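Local structure of translation initiation factor 6 (Methanocaldococcus jannaschii, 1G61) at residues I111-L119 with F174-E182. The protein binds the 50S ribosomal subunit and prevents it from joining the 30S subunit to form the 70S initiation complex. Residues are numbered along the deposited sequence; the frame is centred on the assembly and turned at random.
Sequences ILTNDKGAL and FLKSLFKVE
Phe179, in the last turn of helix 169-179, lays its ring against the β-hairpin of strands 111-113 and 117-120. The ring meets the hairpin backbone edge on: the carbonyl oxygens of Leu112 and Gly117 both lie in its plane, Gly117 O 3.2 Å from Phe179 CE2. Leu112 CD2 touches the far end of the ring, 3.7 Å from Phe179 CZ, its side chain crossing the phenyl at about a right angle, while Leu178 CD2 rests over one face near the rim. Leu119 extends the apolar seam along the helix: CB packs on Leu178 CD2, CD2 meets Leu175 CD2 at 3.9 Å, and CD1 reaches the edge of the Phe174 ring.

Chi1 62° sets Asn114 CG between the backbone N and the carbonyl carbon, and the amide plane stands nearly perpendicular to the Phe179 ring. Asn114 ND2 gives Phe179 O an almost straight bond (3.0 Å, 173°), in plane at both ends and on a carbonyl lone pair. Its OD1 accepts from Lys116 N, closing an Asx turn, and from Gly117 N, which extends it to an Asx motif; with the ND2 bond this fixes the amide's rotation. Replacing Asn114 by an alanine is likely to leave Phe179 O without this donor and the N-H groups of Lys116 and Gly117 without their shared acceptor. Lys116, bent at chi3, carries NZ to Lys180 O (2.8 Å), above the carbonyl plane. Lys180 is the C-prime residue of the Schellman motif ending the helix.

Gly117 CA makes a CA-H...O contact with Leu178 O (3.6 Å). Helix 169-179 runs obliquely over the hairpin, its 174-179 axis at 135° to strand 117-119; Val156 of strand 154-156 touches Phe179, strand 138-141 pairs with 117-120, and helix 128-135 packs on Thr113 and Ala118.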
ATOM      1  N   ILE A 111      -6.356   4.846  -3.283  1.00  6.72           N
ATOM      2  CA  ILE A 111      -7.069   3.726  -2.664  1.00  6.38           C
ATOM      3  C   ILE A 111      -6.243   3.206  -1.491  1.00  6.84           C
ATOM      4  O   ILE A 111      -4.999   3.085  -1.607  1.00  8.15           O
ATOM      5  CB  ILE A 111      -7.283   2.606  -3.699  1.00  7.00           C
ATOM      6  CG1 ILE A 111      -8.118   3.122  -4.884  1.00  8.04           C
ATOM      7  CG2 ILE A 111      -7.903   1.363  -3.052  1.00  7.79           C
ATOM      8  CD1 ILE A 111      -8.176   2.155  -6.074  1.00  9.26           C
ATOM      9  N   LEU A 112      -6.925   2.858  -0.427  1.00  6.62           N
ATOM     10  CA  LEU A 112      -6.299   2.336   0.781  1.00  6.35           C
ATOM     11  C   LEU A 112      -7.051   1.072   1.185  1.00  6.06           C
ATOM     12  O   LEU A 112      -8.234   1.198   1.495  1.00  8.19           O
ATOM     13  CB  LEU A 112      -6.381   3.397   1.863  1.00  8.65           C
ATOM     14  CG  LEU A 112      -5.832   3.106   3.239  1.00  9.96           C
ATOM     15  CD1 LEU A 112      -4.306   3.039   3.203  1.00 11.75           C
ATOM     16  CD2 LEU A 112      -6.281   4.214   4.196  1.00 12.02           C
ATOM     17  N   THR A 113      -6.427  -0.095   1.189  1.00  6.39           N
ATOM     18  CA  THR A 113      -7.157  -1.342   1.413  1.00  5.86           C
ATOM     19  C   THR A 113      -6.382  -2.301   2.278  1.00  6.04           C
ATOM     20  O   THR A 113      -5.152  -2.401   2.179  1.00  6.97           O
ATOM     21  CB  THR A 113      -7.517  -1.998   0.072  1.00  5.98           C
ATOM     22  OG1 THR A 113      -8.492  -3.050   0.293  1.00  6.84           O
ATOM     23  CG2 THR A 113      -6.311  -2.599  -0.679  1.00  7.88           C
ATOM     24  N   ASN A 114      -7.139  -3.063   3.085  1.00  6.64           N
ATOM     25  CA  ASN A 114      -6.562  -4.291   3.639  1.00  5.64           C
ATOM     26  C   ASN A 114      -7.431  -5.448   3.127  1.00  5.80           C
ATOM     27  O   ASN A 114      -8.104  -5.302   2.074  1.00  6.39           O
ATOM     28  CB  ASN A 114      -6.386  -4.259   5.148  1.00  6.27           C
ATOM     29  CG  ASN A 114      -7.679  -4.115   5.917  1.00  5.52           C
ATOM     30  OD1 ASN A 114      -8.774  -4.193   5.339  1.00  6.21           O
ATOM     31  ND2 ASN A 114      -7.564  -3.923   7.243  1.00  5.95           N
ATOM     32  N   ASP A 115      -7.484  -6.589   3.809  1.00  6.17           N
ATOM     33  CA  ASP A 115      -8.288  -7.724   3.346  1.00  6.44           C
ATOM     34  C   ASP A 115      -9.710  -7.678   3.892  1.00  6.94           C
ATOM     35  O   ASP A 115     -10.428  -8.664   3.650  1.00  7.80           O
ATOM     36  CB  ASP A 115      -7.622  -9.046   3.784  1.00  6.64           C
ATOM     37  CG  ASP A 115      -6.291  -9.232   3.085  1.00  7.26           C
ATOM     38  OD1 ASP A 115      -6.009  -8.572   2.070  1.00  9.87           O
ATOM     39  OD2 ASP A 115      -5.446 -10.019   3.563  1.00  7.43           O
ATOM     40  N   LYS A 116     -10.085  -6.597   4.577  1.00  6.88           N
ATOM     41  CA  LYS A 116     -11.381  -6.460   5.224  1.00  7.29           C
ATOM     42  C   LYS A 116     -12.126  -5.203   4.808  1.00  7.85           C
ATOM     43  O   LYS A 116     -13.358  -5.192   4.996  1.00  9.08           O
ATOM     44  CB  LYS A 116     -11.251  -6.493   6.788  1.00  7.31           C
ATOM     45  CG  LYS A 116     -10.699  -7.851   7.247  1.00  8.30           C
ATOM     46  CD  LYS A 116     -10.363  -7.907   8.720  1.00  7.57           C
ATOM     47  CE  LYS A 116      -9.035  -7.246   9.022  1.00  8.21           C
ATOM     48  NZ  LYS A 116      -8.728  -7.314  10.489  1.00  7.42           N
ATOM     49  N   GLY A 117     -11.468  -4.178   4.237  1.00  7.22           N
ATOM     50  CA  GLY A 117     -12.184  -2.927   3.868  1.00  7.02           C
ATOM     51  C   GLY A 117     -11.236  -2.061   3.031  1.00  6.19           C
ATOM     52  O   GLY A 117     -10.010  -2.230   3.074  1.00  7.16           O
ATOM     53  N   ALA A 118     -11.868  -1.148   2.318  1.00  6.86           N
ATOM     54  CA  ALA A 118     -11.109  -0.212   1.468  1.00  6.80           C
ATOM     55  C   ALA A 118     -11.768   1.144   1.475  1.00  6.64           C
ATOM     56  O   ALA A 118     -13.010   1.265   1.510  1.00  7.38           O
ATOM     57  CB  ALA A 118     -11.037  -0.786   0.032  1.00  8.12           C
ATOM     58  N   LEU A 119     -10.904   2.169   1.413  1.00  6.44           N
ATOM     59  CA  LEU A 119     -11.324   3.555   1.275  1.00  5.96           C
ATOM     60  C   LEU A 119     -10.809   4.050  -0.087  1.00  5.83           C
ATOM     61  O   LEU A 119      -9.667   3.786  -0.466  1.00  6.72           O
ATOM     62  CB  LEU A 119     -10.737   4.410   2.398  1.00  7.07           C
ATOM     63  CG  LEU A 119     -11.238   5.846   2.496  1.00  7.76           C
ATOM     64  CD1 LEU A 119     -12.713   5.896   2.928  1.00  9.22           C
ATOM     65  CD2 LEU A 119     -10.382   6.632   3.495  1.00  8.48           C
ATOM     66  N   PHE A 174     -13.968   5.921  12.457  1.00  8.77           N
ATOM     67  CA  PHE A 174     -14.475   5.447  11.178  1.00  7.70           C
ATOM     68  C   PHE A 174     -13.506   4.516  10.493  1.00  7.81           C
ATOM     69  O   PHE A 174     -13.909   3.467   9.989  1.00  9.21           O
ATOM     70  CB  PHE A 174     -14.781   6.695  10.326  1.00  9.48           C
ATOM     71  CG  PHE A 174     -15.067   6.333   8.867  1.00  7.86           C
ATOM     72  CD1 PHE A 174     -16.275   5.814   8.425  1.00  9.84           C
ATOM     73  CD2 PHE A 174     -14.056   6.516   7.935  1.00 10.13           C
ATOM     74  CE1 PHE A 174     -16.472   5.499   7.084  1.00 11.01           C
ATOM     75  CE2 PHE A 174     -14.274   6.198   6.604  1.00 10.71           C
ATOM     76  CZ  PHE A 174     -15.476   5.678   6.158  1.00 11.29           C
ATOM     77  N   LEU A 175     -12.225   4.903  10.425  1.00  7.95           N
ATOM     78  CA  LEU A 175     -11.223   4.060   9.761  1.00  7.52           C
ATOM     79  C   LEU A 175     -11.030   2.740  10.490  1.00  7.57           C
ATOM     80  O   LEU A 175     -10.892   1.663   9.923  1.00  8.98           O
ATOM     81  CB  LEU A 175      -9.883   4.796   9.677  1.00  8.53           C
ATOM     82  CG  LEU A 175      -9.952   6.059   8.794  1.00  8.84           C
ATOM     83  CD1 LEU A 175      -8.692   6.910   8.987  1.00 11.31           C
ATOM     84  CD2 LEU A 175     -10.219   5.776   7.320  1.00 10.39           C
ATOM     85  N   LYS A 176     -11.023   2.821  11.817  1.00  9.56           N
ATOM     86  CA  LYS A 176     -10.852   1.600  12.618  1.00 10.07           C
ATOM     87  C   LYS A 176     -11.971   0.638  12.312  1.00 10.08           C
ATOM     88  O   LYS A 176     -11.761  -0.576  12.188  1.00 11.76           O
ATOM     89  CB  LYS A 176     -10.764   2.002  14.091  1.00 12.89           C
ATOM     90  CG  LYS A 176     -10.407   0.849  14.990  1.00 17.61           C
ATOM     91  CD  LYS A 176     -10.331   1.391  16.424  1.00 17.09           C
ATOM     92  CE  LYS A 176      -9.771   0.285  17.303  1.00 22.44           C
ATOM     93  NZ  LYS A 176     -10.153   0.581  18.706  1.00 25.79           N
ATOM     94  N   SER A 177     -13.195   1.154  12.188  1.00 10.29           N
ATOM     95  CA  SER A 177     -14.370   0.343  11.899  1.00  9.83           C
ATOM     96  C   SER A 177     -14.314  -0.191  10.482  1.00 11.21           C
ATOM     97  O   SER A 177     -14.561  -1.378  10.211  1.00 11.87           O
ATOM     98  CB  SER A 177     -15.629   1.210  12.146  1.00 14.37           C
ATOM     99  OG  SER A 177     -16.770   0.507  11.731  1.00 21.23           O
ATOM    100  N   LEU A 178     -13.965   0.657   9.487  1.00  8.03           N
ATOM    101  CA  LEU A 178     -13.926   0.264   8.082  1.00  8.03           C
ATOM    102  C   LEU A 178     -12.925  -0.859   7.836  1.00  7.44           C
ATOM    103  O   LEU A 178     -13.170  -1.804   7.104  1.00  8.86           O
ATOM    104  CB  LEU A 178     -13.568   1.469   7.186  1.00  8.02           C
ATOM    105  CG  LEU A 178     -13.376   1.195   5.704  1.00  7.82           C
ATOM    106  CD1 LEU A 178     -14.624   0.594   5.074  1.00 11.74           C
ATOM    107  CD2 LEU A 178     -12.960   2.500   5.019  1.00 10.57           C
ATOM    108  N   PHE A 179     -11.755  -0.765   8.482  1.00  7.57           N
ATOM    109  CA  PHE A 179     -10.671  -1.689   8.234  1.00  7.34           C
ATOM    110  C   PHE A 179     -10.678  -2.839   9.240  1.00  6.94           C
ATOM    111  O   PHE A 179      -9.886  -3.796   9.070  1.00  7.75           O
ATOM    112  CB  PHE A 179      -9.333  -0.910   8.289  1.00  7.62           C
ATOM    113  CG  PHE A 179      -9.184   0.033   7.121  1.00  6.99           C
ATOM    114  CD1 PHE A 179      -8.959   1.387   7.334  1.00  9.53           C
ATOM    115  CD2 PHE A 179      -9.255  -0.454   5.808  1.00  8.11           C
ATOM    116  CE1 PHE A 179      -8.793   2.248   6.245  1.00 10.73           C
ATOM    117  CE2 PHE A 179      -9.086   0.402   4.733  1.00  7.48           C
ATOM    118  CZ  PHE A 179      -8.876   1.739   4.962  1.00  9.69           C
ATOM    119  N   LYS A 180     -11.562  -2.781  10.245  1.00  8.34           N
ATOM    120  CA  LYS A 180     -11.728  -3.845  11.244  1.00  8.67           C
ATOM    121  C   LYS A 180     -10.404  -4.174  11.903  1.00  7.55           C
ATOM    122  O   LYS A 180     -10.005  -5.336  12.035  1.00  9.33           O
ATOM    123  CB  LYS A 180     -12.346  -5.082  10.618  1.00  9.00           C
ATOM    124  CG  LYS A 180     -13.767  -4.972  10.160  1.00 14.40           C
ATOM    125  CD  LYS A 180     -14.587  -4.481  11.334  1.00 29.13           C
ATOM    126  CE  LYS A 180     -16.018  -4.119  10.986  1.00 32.20           C
ATOM    127  NZ  LYS A 180     -16.381  -2.923  11.814  1.00 26.61           N
ATOM    128  N   VAL A 181      -9.703  -3.121  12.356  1.00 10.02           N
ATOM    129  CA  VAL A 181      -8.398  -3.280  13.020  1.00  9.39           C
ATOM    130  C   VAL A 181      -8.492  -2.941  14.505  1.00 11.41           C
ATOM    131  O   VAL A 181      -9.307  -2.113  14.920  1.00 15.60           O
ATOM    132  CB  VAL A 181      -7.296  -2.424  12.373  1.00  9.66           C
ATOM    133  CG1 VAL A 181      -7.018  -2.995  10.987  1.00 11.42           C
ATOM    134  CG2 VAL A 181      -7.673  -0.956  12.249  1.00  9.95           C
ATOM    135  N   GLU A 182      -7.648  -3.574  15.317  1.00 14.43           N
ATOM    136  CA  GLU A 182      -7.713  -3.295  16.761  1.00 16.90           C
ATOM    137  C   GLU A 182      -6.679  -2.242  17.108  1.00 14.01           C
ATOM    138  O   GLU A 182      -6.757  -1.648  18.193  1.00 17.79           O
ATOM    139  CB  GLU A 182      -7.481  -4.519  17.626  1.00 24.26           C
ATOM    140  CG  GLU A 182      -8.464  -5.658  17.451  1.00 28.85           C
ATOM    141  CD  GLU A 182      -9.912  -5.376  17.784  1.00 36.82           C
ATOM    142  OE1 GLU A 182     -10.273  -4.417  18.506  1.00 42.08           O
ATOM    143  OE2 GLU A 182     -10.758  -6.155  17.296  1.00 38.70           O
TER